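Local structure of copper induced nitroreductase D (Lactococcus lactis, 4BNB) at residues R9-A14 with N135-L140; Y13-N18 with G146-H151; A86-F91 with Q150-L155. The protein binds FMN and probably acts as a flavin-dependent oxidoreductase of the nitroreductase family, here with bound 4-nitroquinoline 1-oxide. All coordinates share one frame; numbering follows the deposited sequence.

From the N terminus, the loop after helix 2-8 runs straight into strand 15-16, and its residues start both contact 1 and contact 2. Contact 1 closes a long loop by bringing residues 9-14 to helix 120-142; contact 2 closes a similar one a little further on, at strand 145-150, which follows that helix. Contact 3 begins later, at helix 87-92, and ends just beyond strand 145-150, so its loop crosses that of contact 1, while it shares Gln150 and His151 with contact 2. Together the three tie the N-terminal loop, helix 120-142, a strand of the sheet and the short helix 87-92 around FMN and a nitroquinoline molecule.

Contact 1: R9-A14 with N135-L140; sequences RRTIYA and NVWTAL. With FMN (flavin mononucleotide), chain B; YHX (4-nitroquinoline 1-oxide), chain D.
Arg9 and Trp137 both swing CG anti to the backbone N (chi1 -179° and -164°), and bends at chi2 and chi3 fold the arginine back across one face of the indole. CG of Arg9 makes a CH-pi contact 3.7 Å from the centroid of the five-membered ring of Trp137, while CZ of Arg9 lies 4.5 Å over the centroid of the six-membered ring (cation-pi). The guanidinium stands steeply on that face, its plane 76° from the ring, NH1 of Arg9 lowered to 3.3 Å from CZ2 of Trp137. This pose leaves NH1 and NH2 to grip FMN O2P and O1P. Residues 9-11 bind the FMN phosphate, as the N-terminal loop does in the nitroreductase fold: Thr11 N and Arg10 NE donate to FMN O3P, Thr11 OG1 donates to O2P, and Lys188 adds another bond. At the edge of the indole, OG1 of Thr11 lies 3.3 Å from CZ2 of Trp137, and NE1 of Trp137 gives a weak hydrogen bond to Arg10 O (3.3 Å), with a second weak one to Ala147 O. With alanine in place of Trp137, the Arg9 chain is likely to lose the surface it lies on, its guanidinium then held chiefly by phosphate bonds. Thr138 OG1, bonded to Val134 O, touches CD of Arg9 at 3.4 Å, and Pro37 of the second subunit packs on this arginine.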
loop_
_atom_site.group_PDB
_atom_site.type_symbol
_atom_site.label_atom_id
_atom_site.label_comp_id
_atom_site.label_asym_id
_atom_site.label_seq_id
_atom_site.Cartn_x
_atom_site.Cartn_y
_atom_site.Cartn_z
ATOM N N ARG A 9 -5.408 11.978 6.840
ATOM C CA ARG A 9 -4.013 11.557 6.933
ATOM C C ARG A 9 -3.150 12.479 6.088
ATOM O O ARG A 9 -3.381 12.628 4.890
ATOM C CB ARG A 9 -3.830 10.118 6.451
ATOM C CG ARG A 9 -2.389 9.614 6.559
ATOM C CD ARG A 9 -1.966 8.811 5.335
ATOM N NE ARG A 9 -2.243 9.544 4.106
ATOM C CZ ARG A 9 -1.458 10.486 3.596
ATOM N NH1 ARG A 9 -0.317 10.812 4.195
ATOM N NH2 ARG A 9 -1.812 11.104 2.480
ATOM N N ARG A 10 -2.159 13.099 6.716
ATOM C CA ARG A 10 -1.241 13.975 6.004
ATOM C C ARG A 10 0.165 13.837 6.568
ATOM O O ARG A 10 0.361 13.355 7.684
ATOM C CB ARG A 10 -1.689 15.436 6.106
ATOM C CG ARG A 10 -3.020 15.749 5.426
ATOM C CD ARG A 10 -2.948 15.629 3.907
ATOM N NE ARG A 10 -1.889 16.461 3.342
ATOM C CZ ARG A 10 -1.974 17.774 3.156
ATOM N NH1 ARG A 10 -3.076 18.433 3.488
ATOM N NH2 ARG A 10 -0.946 18.433 2.643
ATOM N N THR A 11 1.141 14.268 5.781
ATOM C CA THR A 11 2.516 14.349 6.234
ATOM C C THR A 11 2.645 15.533 7.182
ATOM O O THR A 11 2.396 16.678 6.800
ATOM C CB THR A 11 3.479 14.507 5.045
ATOM O OG1 THR A 11 3.541 13.271 4.322
ATOM C CG2 THR A 11 4.877 14.888 5.512
ATOM N N ILE A 12 3.001 15.238 8.428
ATOM C CA ILE A 12 3.200 16.252 9.453
ATOM C C ILE A 12 4.637 16.171 9.941
ATOM O O ILE A 12 5.038 15.169 10.537
ATOM C CB ILE A 12 2.261 16.023 10.655
ATOM C CG1 ILE A 12 0.797 16.000 10.200
ATOM C CG2 ILE A 12 2.489 17.085 11.725
ATOM C CD1 ILE A 12 0.292 17.323 9.654
ATOM N N TYR A 13 5.410 17.220 9.684
ATOM C CA TYR A 13 6.816 17.240 10.075
ATOM C C TYR A 13 7.011 17.798 11.484
ATOM O O TYR A 13 7.933 17.395 12.193
ATOM C CB TYR A 13 7.644 18.041 9.068
ATOM C CG TYR A 13 7.772 17.357 7.726
ATOM C CD1 TYR A 13 8.395 16.120 7.615
ATOM C CD2 TYR A 13 7.277 17.947 6.570
ATOM C CE1 TYR A 13 8.515 15.486 6.392
ATOM C CE2 TYR A 13 7.394 17.319 5.341
ATOM C CZ TYR A 13 8.015 16.090 5.259
ATOM O OH TYR A 13 8.138 15.461 4.039
ATOM N N ALA A 14 6.144 18.723 11.881
ATOM C CA ALA A 14 6.227 19.334 13.203
ATOM C C ALA A 14 5.505 18.465 14.224
ATOM O O ALA A 14 4.287 18.569 14.398
ATOM C CB ALA A 14 5.630 20.729 13.178
ATOM N N ASN A 135 -1.872 2.315 6.203
ATOM C CA ASN A 135 -2.968 1.965 7.097
ATOM C C ASN A 135 -2.645 2.376 8.537
ATOM O O ASN A 135 -3.501 2.910 9.235
ATOM C CB ASN A 135 -3.331 0.480 7.000
ATOM C CG ASN A 135 -4.218 0.179 5.804
ATOM O OD1 ASN A 135 -4.834 1.080 5.231
ATOM N ND2 ASN A 135 -4.292 -1.089 5.423
ATOM N N VAL A 136 -1.408 2.156 8.973
ATOM C CA VAL A 136 -0.985 2.618 10.292
ATOM C C VAL A 136 -1.004 4.150 10.356
ATOM O O VAL A 136 -1.505 4.744 11.309
ATOM C CB VAL A 136 0.422 2.100 10.642
ATOM C CG1 VAL A 136 0.964 2.798 11.883
ATOM C CG2 VAL A 136 0.393 0.591 10.853
ATOM N N TRP A 137 -0.457 4.776 9.323
ATOM C CA TRP A 137 -0.395 6.227 9.220
ATOM C C TRP A 137 -1.795 6.830 9.366
ATOM O O TRP A 137 -2.012 7.762 10.146
ATOM C CB TRP A 137 0.205 6.558 7.858
ATOM C CG TRP A 137 0.713 7.941 7.640
ATOM C CD1 TRP A 137 0.488 9.047 8.402
ATOM C CD2 TRP A 137 1.546 8.358 6.558
ATOM N NE1 TRP A 137 1.134 10.137 7.853
ATOM C CE2 TRP A 137 1.793 9.733 6.720
ATOM C CE3 TRP A 137 2.108 7.697 5.464
ATOM C CZ2 TRP A 137 2.577 10.460 5.829
ATOM C CZ3 TRP A 137 2.882 8.418 4.580
ATOM C CH2 TRP A 137 3.112 9.784 4.769
ATOM N N THR A 138 -2.750 6.279 8.627
ATOM C CA THR A 138 -4.113 6.792 8.638
ATOM C C THR A 138 -4.797 6.531 9.981
ATOM O O THR A 138 -5.546 7.371 10.479
ATOM C CB THR A 138 -4.940 6.188 7.486
ATOM O OG1 THR A 138 -4.278 6.447 6.241
ATOM C CG2 THR A 138 -6.326 6.799 7.439
ATOM N N ALA A 139 -4.531 5.374 10.575
ATOM C CA ALA A 139 -5.100 5.047 11.877
ATOM C C ALA A 139 -4.596 6.010 12.954
ATOM O O ALA A 139 -5.352 6.415 13.841
ATOM C CB ALA A 139 -4.774 3.609 12.253
ATOM N N LEU A 140 -3.318 6.378 12.877
ATOM C CA LEU A 140 -2.761 7.345 13.816
ATOM C C LEU A 140 -3.425 8.709 13.645
ATOM O O LEU A 140 -3.735 9.387 14.625
ATOM C CB LEU A 140 -1.249 7.470 13.633
ATOM C CG LEU A 140 -0.433 6.244 14.042
ATOM C CD1 LEU A 140 1.005 6.377 13.562
ATOM C CD2 LEU A 140 -0.477 6.042 15.548
HETATM N N1 FMN B . 8.125 11.970 2.892
HETATM C C2 FMN B . 9.468 12.330 3.469
HETATM O O2 FMN B . 9.588 13.343 4.072
HETATM N N3 FMN B . 10.589 11.452 3.276
HETATM C C4 FMN B . 10.461 10.278 2.575
HETATM O O4 FMN B . 11.376 9.524 2.487
HETATM C C4A FMN B . 9.152 9.926 2.006
HETATM N N5 FMN B . 9.007 8.858 1.337
HETATM C C5A FMN B . 7.625 8.408 0.936
HETATM C C6 FMN B . 7.448 7.032 0.318
HETATM C C7 FMN B . 6.246 6.605 -0.029
HETATM C C7M FMN B . 6.089 5.223 -0.655
HETATM C C8 FMN B . 5.023 7.501 0.196
HETATM C C8M FMN B . 3.640 6.970 -0.166
HETATM C C9 FMN B . 5.171 8.710 0.725
HETATM C C9A FMN B . 6.557 9.206 1.122
HETATM N N10 FMN B . 6.738 10.519 1.691
HETATM C C10 FMN B . 7.987 10.848 2.213
HETATM C "C1'" FMN B . 5.606 11.404 1.900
HETATM C "C2'" FMN B . 5.095 11.935 0.561
HETATM O "O2'" FMN B . 5.968 12.909 0.056
HETATM C "C3'" FMN B . 3.705 12.518 0.809
HETATM O "O3'" FMN B . 2.881 11.448 1.187
HETATM C "C4'" FMN B . 3.136 13.194 -0.442
HETATM O "O4'" FMN B . 3.843 14.374 -0.727
HETATM C "C5'" FMN B . 1.662 13.530 -0.207
HETATM O "O5'" FMN B . 1.534 14.378 0.905
HETATM P P FMN B . 0.636 13.934 2.212
HETATM O O1P FMN B . -0.701 13.543 1.760
HETATM O O2P FMN B . 1.350 12.658 2.948
HETATM O O3P FMN B . 0.558 15.226 3.224
HETATM O O01 YHX D . 11.496 19.229 10.574
HETATM N N02 YHX D . 11.667 18.370 9.617
HETATM O O03 YHX D . 12.157 17.287 9.889
HETATM C C04 YHX D . 11.267 18.737 8.285
HETATM C C05 YHX D . 10.626 19.973 8.122
HETATM C C06 YHX D . 10.208 20.398 6.860
HETATM N N07 YHX D . 10.411 19.631 5.783
HETATM O O08 YHX D . 10.015 20.041 4.619
HETATM C C09 YHX D . 11.037 18.410 5.895
HETATM C C10 YHX D . 11.473 17.929 7.099
HETATM C C11 YHX D . 12.113 16.646 7.125
HETATM C C12 YHX D . 12.286 15.910 5.953
HETATM C C13 YHX D . 11.836 16.413 4.733
HETATM C C14 YHX D . 11.213 17.652 4.695
#

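Contact 2: Y13-N18 with G146-H151; sequences YALGRN and GANLQH. With FMN (flavin mononucleotide), chain B; YHX (4-nitroquinoline 1-oxide), chain D.
Leu15, Asn148 and Tyr13 carry this contact between strand 15-16, with the loop residues before it, and strand 145-150; the two strands are not paired with each other, but each pairs antiparallel with strand 170-181. Leu15 divides its two methyl groups: CD2 rests 3.6 Å from the carbonyl oxygen Gly146 O, and CD1 reaches the amide nitrogen ND2 of Asn148. The absence of a side chain on Gly146 matters here, because a CB on it would come to a tight 3.2 Å from CD2 of Leu15. Val177 packs against both Leu15 and Asn148.

Asn148 holds CG between its backbone N and carbonyl carbon (chi1 62°), which turns CG toward the CD1-CE1 side of the Tyr13 ring, where CB already lies, with CG of Asn148 3.8 Å from CD1 of Tyr13. Its amide is fixed from both ends. ND2 of Asn148 donates to Ile12 O and to a water that in turn donates to Tyr13 O. OD1 of Asn148 accepts a hydrogen bond from NE2 of Gln150 at 2.8 Å, the donor tilted 34° from the carbonyl plane.

That bond helps to orient the Gln150 amide, whose NE2 also donates to FMN O2 (3.0 Å) while OE1 takes a weak bond from FMN N3. Tyr13 lies between Thr11 CG2 over one face and a nitroquinoline molecule over the other, YHX C09 standing 3.6 Å above the ring centre; its OH donates to FMN O2 at 2.6 Å. On the far side of the pyrimidine, His151 ND1 gives FMN O4 a nearly straight bond (178°). With donors at both carbonyls and two of them on O2, the pyrimidine end of the flavin is probably polarised, consistent with easier acceptance of electrons.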
loop_
_atom_site.group_PDB
_atom_site.type_symbol
_atom_site.label_atom_id
_atom_site.label_comp_id
_atom_site.label_asym_id
_atom_site.label_seq_id
_atom_site.Cartn_x
_atom_site.Cartn_y
_atom_site.Cartn_z
ATOM N N TYR A 13 5.410 17.220 9.684
ATOM C CA TYR A 13 6.816 17.240 10.075
ATOM C C TYR A 13 7.011 17.798 11.484
ATOM O O TYR A 13 7.933 17.395 12.193
ATOM C CB TYR A 13 7.644 18.041 9.068
ATOM C CG TYR A 13 7.772 17.357 7.726
ATOM C CD1 TYR A 13 8.395 16.120 7.615
ATOM C CD2 TYR A 13 7.277 17.947 6.570
ATOM C CE1 TYR A 13 8.515 15.486 6.392
ATOM C CE2 TYR A 13 7.394 17.319 5.341
ATOM C CZ TYR A 13 8.015 16.090 5.259
ATOM O OH TYR A 13 8.138 15.461 4.039
ATOM N N ALA A 14 6.144 18.723 11.881
ATOM C CA ALA A 14 6.227 19.334 13.203
ATOM C C ALA A 14 5.505 18.465 14.224
ATOM O O ALA A 14 4.287 18.569 14.398
ATOM C CB ALA A 14 5.630 20.729 13.178
ATOM N N LEU A 15 6.267 17.608 14.898
ATOM C CA LEU A 15 5.703 16.635 15.824
ATOM C C LEU A 15 6.243 16.809 17.240
ATOM O O LEU A 15 7.392 17.215 17.436
ATOM C CB LEU A 15 5.997 15.215 15.335
ATOM C CG LEU A 15 5.357 14.828 14.000
ATOM C CD1 LEU A 15 5.862 13.469 13.541
ATOM C CD2 LEU A 15 3.840 14.831 14.104
ATOM N N GLY A 16 5.403 16.497 18.224
ATOM C CA GLY A 16 5.793 16.551 19.621
ATOM C C GLY A 16 5.393 15.296 20.376
ATOM O O GLY A 16 5.080 14.268 19.772
ATOM N N ARG A 17 5.382 15.385 21.703
ATOM C CA ARG A 17 5.168 14.214 22.548
ATOM C C ARG A 17 3.932 14.354 23.430
ATOM O O ARG A 17 3.809 13.681 24.451
ATOM C CB ARG A 17 6.412 13.970 23.399
ATOM C CG ARG A 17 7.660 13.837 22.552
ATOM C CD ARG A 17 8.847 13.338 23.339
ATOM N NE ARG A 17 9.963 13.029 22.454
ATOM C CZ ARG A 17 11.154 12.606 22.864
ATOM N NH1 ARG A 17 11.398 12.438 24.157
ATOM N NH2 ARG A 17 12.105 12.352 21.977
ATOM N N ASN A 18 3.010 15.216 23.014
ATOM C CA ASN A 18 1.756 15.421 23.729
ATOM C C ASN A 18 0.772 14.309 23.367
ATOM O O ASN A 18 -0.250 14.545 22.719
ATOM C CB ASN A 18 1.187 16.799 23.380
ATOM C CG ASN A 18 -0.094 17.124 24.127
ATOM O OD1 ASN A 18 -0.353 16.604 25.213
ATOM N ND2 ASN A 18 -0.905 18.004 23.541
ATOM N N GLY A 146 -0.108 13.030 14.275
ATOM C CA GLY A 146 0.494 13.235 12.973
ATOM C C GLY A 146 1.661 12.297 12.763
ATOM O O GLY A 146 2.152 11.683 13.713
ATOM N N ALA A 147 2.104 12.179 11.516
ATOM C CA ALA A 147 3.247 11.339 11.200
ATOM C C ALA A 147 3.856 11.732 9.863
ATOM O O ALA A 147 3.214 12.383 9.039
ATOM C CB ALA A 147 2.832 9.862 11.181
ATOM N N ASN A 148 5.105 11.334 9.663
ATOM C CA ASN A 148 5.749 11.453 8.366
ATOM C C ASN A 148 6.581 10.201 8.129
ATOM O O ASN A 148 7.005 9.549 9.083
ATOM C CB ASN A 148 6.594 12.734 8.274
ATOM C CG ASN A 148 7.734 12.763 9.278
ATOM O OD1 ASN A 148 8.792 12.181 9.044
ATOM N ND2 ASN A 148 7.533 13.461 10.393
ATOM N N LEU A 149 6.780 9.854 6.860
ATOM C CA LEU A 149 7.446 8.611 6.484
ATOM C C LEU A 149 8.839 8.895 5.940
ATOM O O LEU A 149 8.994 9.680 5.006
ATOM C CB LEU A 149 6.614 7.869 5.431
ATOM C CG LEU A 149 7.150 6.517 4.951
ATOM C CD1 LEU A 149 7.181 5.502 6.086
ATOM C CD2 LEU A 149 6.315 5.994 3.784
ATOM N N GLN A 150 9.847 8.251 6.523
ATOM C CA GLN A 150 11.234 8.477 6.131
ATOM C C GLN A 150 11.902 7.205 5.625
ATOM O O GLN A 150 11.418 6.090 5.857
ATOM C CB GLN A 150 12.039 9.028 7.309
ATOM C CG GLN A 150 11.564 10.378 7.800
ATOM C CD GLN A 150 11.448 11.386 6.677
ATOM O OE1 GLN A 150 12.307 11.455 5.796
ATOM N NE2 GLN A 150 10.378 12.168 6.696
ATOM N N HIS A 151 13.035 7.381 4.951
ATOM C CA HIS A 151 13.762 6.262 4.366
ATOM C C HIS A 151 15.262 6.389 4.558
ATOM O O HIS A 151 15.993 6.781 3.646
ATOM C CB HIS A 151 13.413 6.135 2.888
ATOM C CG HIS A 151 11.993 5.727 2.664
ATOM N ND1 HIS A 151 10.975 6.641 2.504
ATOM C CD2 HIS A 151 11.416 4.506 2.634
ATOM C CE1 HIS A 151 9.830 5.995 2.359
ATOM N NE2 HIS A 151 10.072 4.696 2.433
HETATM N N1 FMN B . 8.125 11.970 2.892
HETATM C C2 FMN B . 9.468 12.330 3.469
HETATM O O2 FMN B . 9.588 13.343 4.072
HETATM N N3 FMN B . 10.589 11.452 3.276
HETATM C C4 FMN B . 10.461 10.278 2.575
HETATM O O4 FMN B . 11.376 9.524 2.487
HETATM C C4A FMN B . 9.152 9.926 2.006
HETATM N N5 FMN B . 9.007 8.858 1.337
HETATM C C5A FMN B . 7.625 8.408 0.936
HETATM C C6 FMN B . 7.448 7.032 0.318
HETATM C C7 FMN B . 6.246 6.605 -0.029
HETATM C C7M FMN B . 6.089 5.223 -0.655
HETATM C C8 FMN B . 5.023 7.501 0.196
HETATM C C8M FMN B . 3.640 6.970 -0.166
HETATM C C9 FMN B . 5.171 8.710 0.725
HETATM C C9A FMN B . 6.557 9.206 1.122
HETATM N N10 FMN B . 6.738 10.519 1.691
HETATM C C10 FMN B . 7.987 10.848 2.213
HETATM C "C1'" FMN B . 5.606 11.404 1.900
HETATM C "C2'" FMN B . 5.095 11.935 0.561
HETATM O "O2'" FMN B . 5.968 12.909 0.056
HETATM C "C3'" FMN B . 3.705 12.518 0.809
HETATM O "O3'" FMN B . 2.881 11.448 1.187
HETATM C "C4'" FMN B . 3.136 13.194 -0.442
HETATM O "O4'" FMN B . 3.843 14.374 -0.727
HETATM C "C5'" FMN B . 1.662 13.530 -0.207
HETATM O "O5'" FMN B . 1.534 14.378 0.905
HETATM P P FMN B . 0.636 13.934 2.212
HETATM O O1P FMN B . -0.701 13.543 1.760
HETATM O O2P FMN B . 1.350 12.658 2.948
HETATM O O3P FMN B . 0.558 15.226 3.224
HETATM O O01 YHX D . 11.496 19.229 10.574
HETATM N N02 YHX D . 11.667 18.370 9.617
HETATM O O03 YHX D . 12.157 17.287 9.889
HETATM C C04 YHX D . 11.267 18.737 8.285
HETATM C C05 YHX D . 10.626 19.973 8.122
HETATM C C06 YHX D . 10.208 20.398 6.860
HETATM N N07 YHX D . 10.411 19.631 5.783
HETATM O O08 YHX D . 10.015 20.041 4.619
HETATM C C09 YHX D . 11.037 18.410 5.895
HETATM C C10 YHX D . 11.473 17.929 7.099
HETATM C C11 YHX D . 12.113 16.646 7.125
HETATM C C12 YHX D . 12.286 15.910 5.953
HETATM C C13 YHX D . 11.836 16.413 4.733
HETATM C C14 YHX D . 11.213 17.652 4.695
HETATM O O HOH W 1 9.071 14.951 12.638
#

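Contact 3: A86-F91 with Q150-L155; sequences AKLDGF and QHYNPL. With FMN (flavin mononucleotide), chain B; YHX (4-nitroquinoline 1-oxide), chain D.
One wall of a pocket that holds a nitroquinoline molecule arises where Phe91 and Leu88 of helix 87-92 meet Gln150 and Tyr152, at the end of strand 145-150 and in the loop after it. Over one face of the Phe91 ring comes the aliphatic part of Gln150, with CG of Gln150 4.1 Å from the Phe91 centroid in a CH-pi contact, and the amide carbon CD of Gln150 lies 3.5 Å from CZ of Phe91. The amide and ring planes are 32° apart. The nitro oxygen O03 of this ligand stands over the opposite face, toward its rim, and CZ of Phe91 is 3.5 Å from YHX C11.

Tyr152 reaches the same phenyl at its edge: its OH lies near the plane of the ring, 3.4 Å from CE2 of Phe91. CD2 of Leu88 packs obliquely on the end of the Tyr152 ring, 3.8 Å from OH of Tyr152. The hydroxyl is linked to the helix through a water, 3.0 Å from Tyr152 OH, which accepts a hydrogen bond from Lys87 NZ. The extended first part of the Lys87 chain carries CD to 3.7 Å from YHX C11, and the bend at chi3 then turns NZ toward the water.

Gly90 gives the ligand room, since a CB there would clash with its nitro oxygen O01. Trp59 and Val63 of helix 52-72 back Leu88. Gln150 and His151 hold the flavin pyrimidine alongside, with Trp124 of the second subunit against the His151 ring, as in the interface flavin sites of dimeric nitroreductases.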
loop_
_atom_site.group_PDB
_atom_site.type_symbol
_atom_site.label_atom_id
_atom_site.label_comp_id
_atom_site.label_asym_id
_atom_site.label_seq_id
_atom_site.Cartn_x
_atom_site.Cartn_y
_atom_site.Cartn_z
ATOM N N ALA A 86 19.203 19.001 12.963
ATOM C CA ALA A 86 18.229 19.941 12.419
ATOM C C ALA A 86 16.951 19.206 12.033
ATOM O O ALA A 86 15.980 19.194 12.791
ATOM C CB ALA A 86 18.808 20.666 11.222
ATOM N N LYS A 87 16.951 18.599 10.850
ATOM C CA LYS A 87 15.853 17.734 10.452
ATOM C C LYS A 87 15.791 16.572 11.429
ATOM O O LYS A 87 14.714 16.171 11.867
ATOM C CB LYS A 87 16.066 17.202 9.035
ATOM C CG LYS A 87 15.932 18.241 7.935
ATOM C CD LYS A 87 15.636 17.579 6.596
ATOM C CE LYS A 87 16.624 16.460 6.288
ATOM N NZ LYS A 87 16.225 15.677 5.087
ATOM N N LEU A 88 16.960 16.040 11.773
ATOM C CA LEU A 88 17.046 14.912 12.694
ATOM C C LEU A 88 16.499 15.274 14.071
ATOM O O LEU A 88 15.871 14.448 14.727
ATOM C CB LEU A 88 18.489 14.416 12.812
ATOM C CG LEU A 88 19.109 13.808 11.551
ATOM C CD1 LEU A 88 20.373 13.038 11.904
ATOM C CD2 LEU A 88 18.120 12.909 10.825
ATOM N N ASP A 89 16.739 16.505 14.511
ATOM C CA ASP A 89 16.193 16.966 15.784
ATOM C C ASP A 89 14.667 16.990 15.731
ATOM O O ASP A 89 13.999 16.690 16.722
ATOM C CB ASP A 89 16.729 18.356 16.135
ATOM C CG ASP A 89 18.165 18.323 16.623
ATOM O OD1 ASP A 89 18.576 17.297 17.204
ATOM O OD2 ASP A 89 18.881 19.328 16.428
ATOM N N GLY A 90 14.125 17.348 14.571
ATOM C CA GLY A 90 12.686 17.361 14.367
ATOM C C GLY A 90 12.081 15.968 14.386
ATOM O O GLY A 90 10.959 15.775 14.856
ATOM N N PHE A 91 12.817 14.993 13.864
ATOM C CA PHE A 91 12.383 13.604 13.918
ATOM C C PHE A 91 12.483 13.079 15.346
ATOM O O PHE A 91 11.572 12.421 15.844
ATOM C CB PHE A 91 13.237 12.740 12.986
ATOM C CG PHE A 91 13.079 13.080 11.531
ATOM C CD1 PHE A 91 11.837 13.410 11.010
ATOM C CD2 PHE A 91 14.175 13.072 10.684
ATOM C CE1 PHE A 91 11.694 13.722 9.671
ATOM C CE2 PHE A 91 14.036 13.384 9.346
ATOM C CZ PHE A 91 12.796 13.712 8.841
ATOM N N GLN A 150 9.847 8.251 6.523
ATOM C CA GLN A 150 11.234 8.477 6.131
ATOM C C GLN A 150 11.902 7.205 5.625
ATOM O O GLN A 150 11.418 6.090 5.857
ATOM C CB GLN A 150 12.039 9.028 7.309
ATOM C CG GLN A 150 11.564 10.378 7.800
ATOM C CD GLN A 150 11.448 11.386 6.677
ATOM O OE1 GLN A 150 12.307 11.455 5.796
ATOM N NE2 GLN A 150 10.378 12.168 6.696
ATOM N N HIS A 151 13.035 7.381 4.951
ATOM C CA HIS A 151 13.762 6.262 4.366
ATOM C C HIS A 151 15.262 6.389 4.558
ATOM O O HIS A 151 15.993 6.781 3.646
ATOM C CB HIS A 151 13.413 6.135 2.888
ATOM C CG HIS A 151 11.993 5.727 2.664
ATOM N ND1 HIS A 151 10.975 6.641 2.504
ATOM C CD2 HIS A 151 11.416 4.506 2.634
ATOM C CE1 HIS A 151 9.830 5.995 2.359
ATOM N NE2 HIS A 151 10.072 4.696 2.433
ATOM N N TYR A 152 15.711 6.040 5.758
ATOM C CA TYR A 152 17.130 6.037 6.077
ATOM C C TYR A 152 17.698 4.628 5.969
ATOM O O TYR A 152 18.860 4.388 6.286
ATOM C CB TYR A 152 17.365 6.637 7.461
ATOM C CG TYR A 152 17.157 8.133 7.473
ATOM C CD1 TYR A 152 18.136 8.989 6.985
ATOM C CD2 TYR A 152 15.977 8.689 7.947
ATOM C CE1 TYR A 152 17.951 10.356 6.981
ATOM C CE2 TYR A 152 15.784 10.058 7.944
ATOM C CZ TYR A 152 16.774 10.885 7.460
ATOM O OH TYR A 152 16.590 12.248 7.456
ATOM N N ASN A 153 16.858 3.702 5.519
ATOM C CA ASN A 153 17.322 2.418 5.015
ATOM C C ASN A 153 17.965 2.640 3.653
ATOM O O ASN A 153 17.526 3.509 2.899
ATOM C CB ASN A 153 16.145 1.451 4.879
ATOM C CG ASN A 153 14.984 2.050 4.093
ATOM O OD1 ASN A 153 14.292 2.943 4.575
ATOM N ND2 ASN A 153 14.768 1.557 2.881
ATOM N N PRO A 154 19.002 1.855 3.321
ATOM C CA PRO A 154 19.583 0.771 4.121
ATOM C C PRO A 154 20.702 1.222 5.060
ATOM O O PRO A 154 21.340 0.375 5.687
ATOM C CB PRO A 154 20.162 -0.150 3.052
ATOM C CG PRO A 154 20.620 0.793 1.992
ATOM C CD PRO A 154 19.602 1.913 1.975
ATOM N N LEU A 155 20.933 2.528 5.161
ATOM C CA LEU A 155 22.062 3.052 5.932
ATOM C C LEU A 155 22.053 2.609 7.394
ATOM O O LEU A 155 23.106 2.323 7.966
ATOM C CB LEU A 155 22.086 4.582 5.870
ATOM C CG LEU A 155 22.630 5.224 4.591
ATOM C CD1 LEU A 155 21.905 4.711 3.355
ATOM C CD2 LEU A 155 22.521 6.739 4.683
HETATM N N1 FMN B . 8.125 11.970 2.892
HETATM C C2 FMN B . 9.468 12.330 3.469
HETATM O O2 FMN B . 9.588 13.343 4.072
HETATM N N3 FMN B . 10.589 11.452 3.276
HETATM C C4 FMN B . 10.461 10.278 2.575
HETATM O O4 FMN B . 11.376 9.524 2.487
HETATM C C4A FMN B . 9.152 9.926 2.006
HETATM N N5 FMN B . 9.007 8.858 1.337
HETATM C C5A FMN B . 7.625 8.408 0.936
HETATM C C6 FMN B . 7.448 7.032 0.318
HETATM C C7 FMN B . 6.246 6.605 -0.029
HETATM C C7M FMN B . 6.089 5.223 -0.655
HETATM C C8 FMN B . 5.023 7.501 0.196
HETATM C C8M FMN B . 3.640 6.970 -0.166
HETATM C C9 FMN B . 5.171 8.710 0.725
HETATM C C9A FMN B . 6.557 9.206 1.122
HETATM N N10 FMN B . 6.738 10.519 1.691
HETATM C C10 FMN B . 7.987 10.848 2.213
HETATM C "C1'" FMN B . 5.606 11.404 1.900
HETATM C "C2'" FMN B . 5.095 11.935 0.561
HETATM O "O2'" FMN B . 5.968 12.909 0.056
HETATM C "C3'" FMN B . 3.705 12.518 0.809
HETATM O "O3'" FMN B . 2.881 11.448 1.187
HETATM C "C4'" FMN B . 3.136 13.194 -0.442
HETATM O "O4'" FMN B . 3.843 14.374 -0.727
HETATM C "C5'" FMN B . 1.662 13.530 -0.207
HETATM O "O5'" FMN B . 1.534 14.378 0.905
HETATM P P FMN B . 0.636 13.934 2.212
HETATM O O1P FMN B . -0.701 13.543 1.760
HETATM O O2P FMN B . 1.350 12.658 2.948
HETATM O O3P FMN B . 0.558 15.226 3.224
HETATM O O01 YHX D . 11.496 19.229 10.574
HETATM N N02 YHX D . 11.667 18.370 9.617
HETATM O O03 YHX D . 12.157 17.287 9.889
HETATM C C04 YHX D . 11.267 18.737 8.285
HETATM C C05 YHX D . 10.626 19.973 8.122
HETATM C C06 YHX D . 10.208 20.398 6.860
HETATM N N07 YHX D . 10.411 19.631 5.783
HETATM O O08 YHX D . 10.015 20.041 4.619
HETATM C C09 YHX D . 11.037 18.410 5.895
HETATM C C10 YHX D . 11.473 17.929 7.099
HETATM C C11 YHX D . 12.113 16.646 7.125
HETATM C C12 YHX D . 12.286 15.910 5.953
HETATM C C13 YHX D . 11.836 16.413 4.733
HETATM C C14 YHX D . 11.213 17.652 4.695
HETATM O O HOH W 2 18.410 13.726 5.647
#